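Local coordinates for flagellar motor switch protein FliG (Helicobacter pylori 26695, PDB 5WUJ) that forms part of the flagellar motor switch complex, which contacts the components setting the direction of rotation, and is required for flagellum synthesis and motility, at residues I16-L19 with L20-G24; I40-I43 with S44-V48; S93-A96 with K97-M100; F66-F69 with Q70-Y74. All coordinates share one frame; numbering follows the deposited sequence.

Interactions 1, 2, 4 and 3 follow one another along the all-helical N-terminal domain of FliG, each lying within or at the end of one helix: 12-23, 37-50, 55-71 and 93-104. Interactions 1 and 2 touch, their centres about 11 Å apart, with Leu-20 CD1 3.6 Å from Ile-43 CG2 where the two helices pack. Interaction 4 sits about 17 Å from interaction 1 between centres, and interaction 3 about 22 Å from interaction 4, again between centres. Interactions 2 and 3, about 39 Å apart, lie on opposite sides of the chain's centre. The domain is thus extended, and a second, different protein chain touches interactions 1 and 4 but neither 2 nor 3.

Interaction 1: I16-L19 with L20-G24; sequences IAIL and LIQVG
Ile-16, Ala-17, Ile-18 and Leu-19 each offer a carbonyl to the amide four residues on, from Leu-20 to Val-23, the straightest of these bonds being Ile-21 N to Ala-17 O at 2.8 Å and 172°. The side chains follow the same spacing. Ile-16 and Leu-20 run out from the helix together, and CG2 of Ile-16 touches CD1 of Leu-20 at 3.9 Å. Because chi1 of Ile-16 is -75°, CG2 stands opposite the backbone N and beside the carbonyl carbon, on the flank facing Leu-20. One turn on, Leu-19 and Val-23 meet at a slant, CD2 of Leu-19 coming 4.1 Å from CG1 of Val-23. Ile-21 instead rests on backbone: its CG1 approaches Ala-17 O to 3.2 Å beside the main-chain bond which that oxygen accepts. At the end of the helix Gly-24 takes a positive phi of 97°, a backbone shape that suits glycine, and the chain turns directly into helix 25-32; Gly-24 O accepts a hydrogen bond from Thr-28 OG1. Ala-17 meets Gln-46 and Ile-47 of helix 37-50, while Ile-16 and Leu-19 rest on Phe-65 of helix 55-71. Apolar side chains of a different protein chain cover Leu-19, Leu-20 and Val-23, and a basic side chain of that chain bonds Val-23 O. This is a central helix of an all-alpha domain, apolar on several faces and closed by a glycine, and its contact with a partner is consistent with the FliF-binding role known for FliG N-terminal domains.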
loop_
_atom_site.group_PDB
_atom_site.type_symbol
_atom_site.label_atom_id
_atom_site.label_comp_id
_atom_site.label_asym_id
_atom_site.label_seq_id
_atom_site.Cartn_x
_atom_site.Cartn_y
_atom_site.Cartn_z
ATOM N N ILE B 16 -3.707 1.089 -7.207
ATOM C CA ILE B 16 -2.306 1.279 -7.574
ATOM C C ILE B 16 -1.998 2.759 -7.759
ATOM O O ILE B 16 -0.959 3.244 -7.307
ATOM C CB ILE B 16 -1.974 0.457 -8.831
ATOM C CG1 ILE B 16 -1.856 -1.027 -8.481
ATOM C CG2 ILE B 16 -0.711 0.975 -9.501
ATOM C CD1 ILE B 16 -2.017 -1.960 -9.709
ATOM N N ALA B 17 -2.902 3.511 -8.399
ATOM C CA ALA B 17 -2.686 4.951 -8.529
ATOM C C ALA B 17 -2.694 5.632 -7.168
ATOM O O ALA B 17 -1.886 6.540 -6.913
ATOM C CB ALA B 17 -3.752 5.567 -9.433
ATOM N N ILE B 18 -3.584 5.197 -6.268
ATOM C CA ILE B 18 -3.582 5.761 -4.920
ATOM C C ILE B 18 -2.264 5.445 -4.214
ATOM O O ILE B 18 -1.683 6.304 -3.539
ATOM C CB ILE B 18 -4.807 5.267 -4.123
ATOM C CG1 ILE B 18 -6.044 6.088 -4.514
ATOM C CG2 ILE B 18 -4.579 5.396 -2.628
ATOM C CD1 ILE B 18 -7.352 5.333 -4.357
ATOM N N LEU B 19 -1.756 4.220 -4.369
ATOM C CA LEU B 19 -0.421 3.936 -3.839
ATOM C C LEU B 19 0.614 4.873 -4.457
ATOM O O LEU B 19 1.432 5.467 -3.742
ATOM C CB LEU B 19 -0.052 2.466 -4.083
ATOM C CG LEU B 19 1.305 1.937 -3.597
ATOM C CD1 LEU B 19 1.208 0.449 -3.479
ATOM C CD2 LEU B 19 2.449 2.280 -4.548
ATOM N N LEU B 20 0.582 5.037 -5.792
ATOM C CA LEU B 20 1.602 5.853 -6.451
ATOM C C LEU B 20 1.539 7.309 -6.003
ATOM O O LEU B 20 2.575 7.930 -5.731
ATOM C CB LEU B 20 1.467 5.750 -7.966
ATOM C CG LEU B 20 1.896 4.364 -8.447
ATOM C CD1 LEU B 20 1.557 4.160 -9.920
ATOM C CD2 LEU B 20 3.399 4.156 -8.195
ATOM N N ILE B 21 0.336 7.866 -5.912
ATOM C CA ILE B 21 0.178 9.226 -5.404
ATOM C C ILE B 21 0.902 9.381 -4.069
ATOM O O ILE B 21 1.615 10.362 -3.837
ATOM C CB ILE B 21 -1.320 9.575 -5.270
ATOM C CG1 ILE B 21 -2.009 9.704 -6.635
ATOM C CG2 ILE B 21 -1.510 10.813 -4.398
ATOM C CD1 ILE B 21 -3.557 9.688 -6.561
ATOM N N GLN B 22 0.740 8.414 -3.171
ATOM C CA GLN B 22 1.330 8.564 -1.847
ATOM C C GLN B 22 2.850 8.388 -1.852
ATOM O O GLN B 22 3.522 8.932 -0.973
ATOM C CB GLN B 22 0.693 7.580 -0.879
ATOM C CG GLN B 22 -0.765 7.856 -0.583
ATOM C CD GLN B 22 -1.398 6.681 0.119
ATOM O OE1 GLN B 22 -1.813 5.698 -0.510
ATOM N NE2 GLN B 22 -1.417 6.742 1.431
ATOM N N VAL B 23 3.422 7.635 -2.807
ATOM C CA VAL B 23 4.884 7.510 -2.801
ATOM C C VAL B 23 5.573 8.706 -3.443
ATOM O O VAL B 23 6.779 8.895 -3.247
ATOM C CB VAL B 23 5.389 6.204 -3.455
ATOM C CG1 VAL B 23 4.873 4.977 -2.688
ATOM C CG2 VAL B 23 5.029 6.123 -4.933
ATOM N N GLY B 24 4.847 9.549 -4.165
ATOM C CA GLY B 24 5.419 10.766 -4.704
ATOM C C GLY B 24 5.853 10.616 -6.159
ATOM O O GLY B 24 5.972 9.514 -6.707
#

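Interaction 2: I40-I43 with S44-V48; sequences ITEI and SKQIV
Glu-42 and Gln-46 extend in the same direction, flank to flank, with the carboxylate and amide planes turned 39° from each other, while Lys-45 slants across the glutamate. The contacts of this polar trio converge on OE1 of Glu-42, which forms a salt bridge with Lys-45 NZ at 3.2 Å and accepts a weak hydrogen bond from Gln-46 NE2 at 3.3 Å; a water donates to it as well. The glutamate gets there by swinging CG opposite its backbone N (chi1 -176°) and then bending at chi2, which carries the carboxylate toward the next turn. The i to i+3 and i to i+4 spacing is that of side chains one turn apart, and the trio lies on the flank where helix 37-50 borders helix 12-23, Glu-42 touching Ser-13 and Gln-46 touching Ala-17, with Lys-45 reaching in from the exposed side. A neighbouring flank is apolar: Ile-43 and Ile-47 meet at an angle, CG2 of the first 4.0 Å from CD1 of the second, and Ile-43 packs further on Leu-32 and Leu-35. Ser-44 folds its hydroxyl back along the helix. Its OG donates to Ile-40 O at 2.8 Å from above the carbonyl plane, 38° out of it, whereas Ser-44 N bonds the same oxygen at 2.8 Å from the opposite face.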
loop_
_atom_site.group_PDB
_atom_site.type_symbol
_atom_site.label_atom_id
_atom_site.label_comp_id
_atom_site.label_asym_id
_atom_site.label_seq_id
_atom_site.Cartn_x
_atom_site.Cartn_y
_atom_site.Cartn_z
ATOM N N ILE B 40 0.409 2.748 -18.667
ATOM C CA ILE B 40 0.691 4.110 -18.206
ATOM C C ILE B 40 -0.530 4.993 -18.389
ATOM O O ILE B 40 -0.843 5.831 -17.535
ATOM C CB ILE B 40 1.905 4.707 -18.934
ATOM C CG1 ILE B 40 3.193 3.959 -18.577
ATOM C CG2 ILE B 40 2.027 6.200 -18.611
ATOM C CD1 ILE B 40 4.347 4.309 -19.523
ATOM N N THR B 41 -1.244 4.815 -19.499
ATOM C CA THR B 41 -2.434 5.620 -19.753
ATOM C C THR B 41 -3.478 5.425 -18.664
ATOM O O THR B 41 -4.033 6.398 -18.140
ATOM C CB THR B 41 -3.029 5.265 -21.117
ATOM O OG1 THR B 41 -2.022 5.431 -22.123
ATOM C CG2 THR B 41 -4.207 6.168 -21.417
ATOM N N GLU B 42 -3.777 4.166 -18.329
ATOM C CA GLU B 42 -4.790 3.887 -17.316
ATOM C C GLU B 42 -4.361 4.405 -15.947
ATOM O O GLU B 42 -5.158 5.025 -15.235
ATOM C CB GLU B 42 -5.078 2.384 -17.261
ATOM C CG GLU B 42 -6.199 2.000 -16.299
ATOM C CD GLU B 42 -7.560 2.499 -16.754
ATOM O OE1 GLU B 42 -8.438 2.691 -15.886
ATOM O OE2 GLU B 42 -7.752 2.702 -17.976
ATOM N N ILE B 43 -3.098 4.193 -15.573
ATOM C CA ILE B 43 -2.666 4.576 -14.234
ATOM C C ILE B 43 -2.564 6.093 -14.116
ATOM O O ILE B 43 -3.022 6.685 -13.130
ATOM C CB ILE B 43 -1.344 3.862 -13.892
ATOM C CG1 ILE B 43 -1.631 2.392 -13.595
ATOM C CG2 ILE B 43 -0.671 4.511 -12.689
ATOM C CD1 ILE B 43 -0.413 1.600 -13.162
ATOM N N SER B 44 -1.988 6.746 -15.134
ATOM C CA SER B 44 -1.931 8.208 -15.181
ATOM C C SER B 44 -3.316 8.821 -15.053
ATOM O O SER B 44 -3.495 9.844 -14.375
ATOM C CB SER B 44 -1.292 8.669 -16.495
ATOM O OG SER B 44 0.059 8.257 -16.565
ATOM N N LYS B 45 -4.301 8.220 -15.720
ATOM C CA LYS B 45 -5.662 8.737 -15.662
ATOM C C LYS B 45 -6.199 8.715 -14.236
ATOM O O LYS B 45 -6.852 9.669 -13.798
ATOM C CB LYS B 45 -6.559 7.926 -16.592
ATOM C CG LYS B 45 -8.000 8.381 -16.645
ATOM C CD LYS B 45 -8.776 7.596 -17.698
ATOM C CE LYS B 45 -10.009 6.933 -17.104
ATOM N NZ LYS B 45 -9.759 5.519 -16.713
ATOM N N GLN B 46 -5.929 7.637 -13.496
ATOM C CA GLN B 46 -6.452 7.529 -12.139
ATOM C C GLN B 46 -5.682 8.402 -11.149
ATOM O O GLN B 46 -6.262 8.882 -10.171
ATOM C CB GLN B 46 -6.435 6.065 -11.697
ATOM C CG GLN B 46 -7.244 5.129 -12.587
ATOM C CD GLN B 46 -8.723 5.502 -12.660
ATOM O OE1 GLN B 46 -9.249 6.220 -11.798
ATOM N NE2 GLN B 46 -9.405 5.004 -13.691
ATOM N N ILE B 47 -4.387 8.620 -11.384
ATOM C CA ILE B 47 -3.620 9.549 -10.555
ATOM C C ILE B 47 -4.240 10.936 -10.620
ATOM O O ILE B 47 -4.442 11.595 -9.592
ATOM C CB ILE B 47 -2.150 9.581 -11.005
ATOM C CG1 ILE B 47 -1.437 8.283 -10.617
ATOM C CG2 ILE B 47 -1.448 10.845 -10.477
ATOM C CD1 ILE B 47 -0.020 8.187 -11.203
ATOM N N VAL B 48 -4.557 11.397 -11.834
ATOM C CA VAL B 48 -5.178 12.709 -11.991
ATOM C C VAL B 48 -6.562 12.718 -11.364
ATOM O O VAL B 48 -6.975 13.710 -10.754
ATOM C CB VAL B 48 -5.240 13.105 -13.479
ATOM C CG1 VAL B 48 -5.976 14.421 -13.647
ATOM C CG2 VAL B 48 -3.834 13.186 -14.071
HETATM O O HOH W 1 -11.287 3.705 -16.334
#

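Interaction 3: S93-A96 with K97-M100; sequences SEEA and KKVM
Glu-95 and Lys-98 make a loose, solvent-facing i to i+3 ion pair on the first turns of helix 93-104, the last helix of this N-terminal fragment, about 22 Å from the centre of the chain. The two side chains slant across each other, and Glu-95 OE2 stands 3.8 Å from Lys-98 NZ, a long salt bridge. Closer to the carboxylate is the lysine's aliphatic part, whose CD lies 3.1 Å from Glu-95 OE2. Two bends produce this: chi2 of Glu-95 (-51°) turns its carboxylate aside, and chi3 of Lys-98 (43°) folds the end of the lysine over to meet it. Lys-98 CG also lies 3.4 Å from the carbonyl oxygen of Glu-94. Glutamates in the first turn of a helix, such as Glu-94 and Glu-95, would be expected to interact favourably with the positive end of its dipole. The helix is amphipathic, packed against helix 79-91 as one half of a helical hairpin: Ala-96, Val-99 and Met-100 all rest on Leu-87, and Ala-96 touches Thr-88 as well. On this inner side the backbone bond from Met-100 N to Ala-96 O is short, 2.6 Å, and CG of Met-100 lies against the same carbonyl oxygen at 3.1 Å. The bond from Val-99 N to Glu-95 O is longer, 3.1 Å, but nearly straight at 170°. Lys-97, on the outer side, has a weak, long ion pair with Asp-101 further along the helix.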
loop_
_atom_site.group_PDB
_atom_site.type_symbol
_atom_site.label_atom_id
_atom_site.label_comp_id
_atom_site.label_asym_id
_atom_site.label_seq_id
_atom_site.Cartn_x
_atom_site.Cartn_y
_atom_site.Cartn_z
ATOM N N SER B 93 -8.612 -4.341 18.313
ATOM C CA SER B 93 -7.539 -3.471 18.794
ATOM C C SER B 93 -7.019 -3.889 20.167
ATOM O O SER B 93 -5.804 -3.885 20.406
ATOM C CB SER B 93 -8.024 -2.023 18.846
ATOM O OG SER B 93 -7.770 -1.356 17.625
ATOM N N GLU B 94 -7.915 -4.250 21.082
ATOM C CA GLU B 94 -7.512 -4.331 22.481
ATOM C C GLU B 94 -6.905 -5.674 22.856
ATOM O O GLU B 94 -5.979 -5.712 23.676
ATOM C CB GLU B 94 -8.697 -4.000 23.398
ATOM C CG GLU B 94 -8.728 -2.528 23.836
ATOM C CD GLU B 94 -8.645 -1.555 22.662
ATOM O OE1 GLU B 94 -9.645 -1.422 21.922
ATOM O OE2 GLU B 94 -7.577 -0.930 22.476
ATOM N N GLU B 95 -7.381 -6.777 22.283
ATOM C CA GLU B 95 -6.678 -8.037 22.507
ATOM C C GLU B 95 -5.393 -8.122 21.687
ATOM O O GLU B 95 -4.428 -8.762 22.120
ATOM C CB GLU B 95 -7.589 -9.225 22.200
ATOM C CG GLU B 95 -8.576 -9.549 23.326
ATOM C CD GLU B 95 -7.899 -9.675 24.689
ATOM O OE1 GLU B 95 -7.288 -10.734 24.961
ATOM O OE2 GLU B 95 -7.990 -8.719 25.490
ATOM N N ALA B 96 -5.355 -7.475 20.519
ATOM C CA ALA B 96 -4.120 -7.434 19.736
ATOM C C ALA B 96 -3.000 -6.740 20.506
ATOM O O ALA B 96 -1.838 -7.158 20.431
ATOM C CB ALA B 96 -4.357 -6.733 18.400
ATOM N N LYS B 97 -3.326 -5.684 21.259
ATOM C CA LYS B 97 -2.284 -4.985 22.004
ATOM C C LYS B 97 -1.681 -5.884 23.083
ATOM O O LYS B 97 -0.470 -5.854 23.323
ATOM C CB LYS B 97 -2.827 -3.681 22.597
ATOM C CG LYS B 97 -1.965 -3.129 23.706
ATOM C CD LYS B 97 -1.387 -1.766 23.354
ATOM C CE LYS B 97 -0.111 -1.480 24.140
ATOM N NZ LYS B 97 0.907 -0.736 23.337
ATOM N N LYS B 98 -2.500 -6.715 23.730
ATOM C CA LYS B 98 -1.931 -7.603 24.741
ATOM C C LYS B 98 -1.048 -8.663 24.098
ATOM O O LYS B 98 0.012 -9.005 24.638
ATOM C CB LYS B 98 -3.035 -8.226 25.612
ATOM C CG LYS B 98 -4.066 -7.194 26.068
ATOM C CD LYS B 98 -5.318 -7.798 26.689
ATOM C CE LYS B 98 -5.019 -8.939 27.633
ATOM N NZ LYS B 98 -6.043 -8.987 28.712
ATOM N N VAL B 99 -1.446 -9.173 22.926
ATOM C CA VAL B 99 -0.536 -10.018 22.152
ATOM C C VAL B 99 0.712 -9.232 21.761
ATOM O O VAL B 99 1.843 -9.703 21.934
ATOM C CB VAL B 99 -1.239 -10.595 20.914
ATOM C CG1 VAL B 99 -0.218 -11.295 20.007
ATOM C CG2 VAL B 99 -2.337 -11.571 21.348
ATOM N N MET B 100 0.520 -8.006 21.266
ATOM C CA MET B 100 1.657 -7.224 20.790
ATOM C C MET B 100 2.681 -6.983 21.895
ATOM O O MET B 100 3.890 -7.107 21.664
ATOM C CB MET B 100 1.184 -5.899 20.197
ATOM C CG MET B 100 0.552 -6.085 18.831
ATOM S SD MET B 100 1.714 -6.780 17.639
ATOM C CE MET B 100 3.071 -5.612 17.827
#

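Interaction 4: F66-F69 with Q70-Y74; sequences FAIF and QSNQY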
loop_
_atom_site.group_PDB
_atom_site.type_symbol
_atom_site.label_atom_id
_atom_site.label_comp_id
_atom_site.label_asym_id
_atom_site.label_seq_id
_atom_site.Cartn_x
_atom_site.Cartn_y
_atom_site.Cartn_z
ATOM N N PHE B 66 1.195 -3.398 1.759
ATOM C CA PHE B 66 2.155 -3.879 2.749
ATOM C C PHE B 66 2.009 -5.383 2.963
ATOM O O PHE B 66 3.004 -6.119 2.981
ATOM C CB PHE B 66 1.964 -3.123 4.073
ATOM C CG PHE B 66 3.078 -3.313 5.047
ATOM C CD1 PHE B 66 4.370 -2.884 4.737
ATOM C CD2 PHE B 66 2.851 -3.926 6.263
ATOM C CE1 PHE B 66 5.411 -3.059 5.647
ATOM C CE2 PHE B 66 3.882 -4.115 7.177
ATOM C CZ PHE B 66 5.167 -3.678 6.871
ATOM N N ALA B 67 0.771 -5.868 3.093
ATOM C CA ALA B 67 0.580 -7.298 3.303
ATOM C C ALA B 67 1.008 -8.100 2.076
ATOM O O ALA B 67 1.587 -9.183 2.209
ATOM C CB ALA B 67 -0.869 -7.581 3.670
ATOM N N ILE B 68 0.752 -7.574 0.876
ATOM C CA ILE B 68 1.182 -8.249 -0.353
ATOM C C ILE B 68 2.705 -8.365 -0.407
ATOM O O ILE B 68 3.259 -9.428 -0.724
ATOM C CB ILE B 68 0.639 -7.495 -1.581
ATOM C CG1 ILE B 68 -0.877 -7.668 -1.686
ATOM C CG2 ILE B 68 1.349 -7.946 -2.848
ATOM C CD1 ILE B 68 -1.524 -6.744 -2.690
ATOM N N PHE B 69 3.407 -7.267 -0.120
ATOM C CA PHE B 69 4.861 -7.289 -0.168
ATOM C C PHE B 69 5.452 -8.156 0.943
ATOM O O PHE B 69 6.492 -8.794 0.740
ATOM C CB PHE B 69 5.395 -5.864 -0.095
ATOM C CG PHE B 69 5.025 -5.016 -1.277
ATOM C CD1 PHE B 69 4.793 -5.587 -2.511
ATOM C CD2 PHE B 69 4.929 -3.645 -1.162
ATOM C CE1 PHE B 69 4.458 -4.803 -3.606
ATOM C CE2 PHE B 69 4.597 -2.854 -2.258
ATOM C CZ PHE B 69 4.366 -3.438 -3.485
ATOM N N GLN B 70 4.820 -8.196 2.120
ATOM C CA GLN B 70 5.305 -9.087 3.172
ATOM C C GLN B 70 5.165 -10.543 2.749
ATOM O O GLN B 70 6.108 -11.335 2.873
ATOM C CB GLN B 70 4.546 -8.844 4.480
ATOM C CG GLN B 70 4.903 -7.546 5.177
ATOM C CD GLN B 70 6.156 -7.671 6.026
ATOM O OE1 GLN B 70 6.566 -8.768 6.388
ATOM N NE2 GLN B 70 6.767 -6.541 6.350
ATOM N N SER B 71 3.991 -10.916 2.235
ATOM C CA SER B 71 3.748 -12.326 1.967
ATOM C C SER B 71 4.524 -12.836 0.758
ATOM O O SER B 71 4.795 -14.040 0.676
ATOM C CB SER B 71 2.246 -12.574 1.810
ATOM O OG SER B 71 1.692 -11.776 0.788
ATOM N N ASN B 72 4.931 -11.950 -0.148
ATOM C CA ASN B 72 5.708 -12.337 -1.316
ATOM C C ASN B 72 7.190 -12.018 -1.192
ATOM O O ASN B 72 7.910 -12.172 -2.174
ATOM C CB ASN B 72 5.153 -11.663 -2.574
ATOM C CG ASN B 72 3.747 -12.123 -2.907
ATOM O OD1 ASN B 72 2.761 -11.565 -2.416
ATOM N ND2 ASN B 72 3.644 -13.162 -3.732
ATOM N N GLN B 73 7.660 -11.551 -0.031
ATOM C CA GLN B 73 9.086 -11.340 0.273
ATOM C C GLN B 73 9.701 -10.113 -0.391
ATOM O O GLN B 73 10.933 -10.036 -0.472
ATOM C CB GLN B 73 9.959 -12.540 -0.131
ATOM C CG GLN B 73 9.467 -13.890 0.342
ATOM C CD GLN B 73 9.816 -14.146 1.788
ATOM O OE1 GLN B 73 9.212 -13.569 2.690
ATOM N NE2 GLN B 73 10.797 -15.021 2.020
ATOM N N TYR B 74 8.915 -9.167 -0.901
ATOM C CA TYR B 74 9.533 -7.934 -1.386
ATOM C C TYR B 74 9.963 -7.057 -0.223
ATOM O O TYR B 74 10.931 -6.301 -0.342
ATOM C CB TYR B 74 8.587 -7.176 -2.312
ATOM C CG TYR B 74 8.328 -7.889 -3.626
ATOM C CD1 TYR B 74 9.233 -7.824 -4.673
ATOM C CD2 TYR B 74 7.172 -8.618 -3.810
ATOM C CE1 TYR B 74 8.993 -8.477 -5.857
ATOM C CE2 TYR B 74 6.919 -9.265 -4.982
ATOM C CZ TYR B 74 7.827 -9.197 -6.002
ATOM O OH TYR B 74 7.542 -9.857 -7.164
#
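Phe-66 carries Gln-70 on one face of its ring: CG of Gln-70 makes a CH-pi contact 4.2 Å from the ring centroid and 14° off the ring normal. The amide follows it, tilted 59° from the ring plane, with NE2 3.3 Å from CZ of Phe-66. A bend at chi2 of Gln-70 brings NE2 over the rim of the same face, near CZ, and NE2 is fixed there by its hydrogen bond to the carbonyl of Thr-77. Phe-69 and Tyr-74 bring two rings together obliquely, CD1 of Phe-69 lying 4.1 Å from CD2 of Tyr-74. That contact belongs to the end of helix 55-71, where the chain forms a Schellman motif. Gln-73 has a positive phi of 75° and its N bonds Gln-70 O at 3.3 Å, while Tyr-74 N reaches back to Phe-69 O in a weak bond of 3.0 Å; the aromatic pair is the apolar contact that accompanies this reversal. Ser-71 OG lies 3.0 Å from Ala-67 O and 3.2 Å from Ile-68 O. Phe-66 also packs on Tyr-82 of helix 79-91, and apolar side chains of a different protein chain meet Phe-66 and Phe-69. Chemically, apolar contact between rings supplements the weak, bent bond from Tyr-74 N that closes the helix, and the N-H side of the glutamine amide, lying against an aromatic ring, has a backbone carbonyl as acceptor.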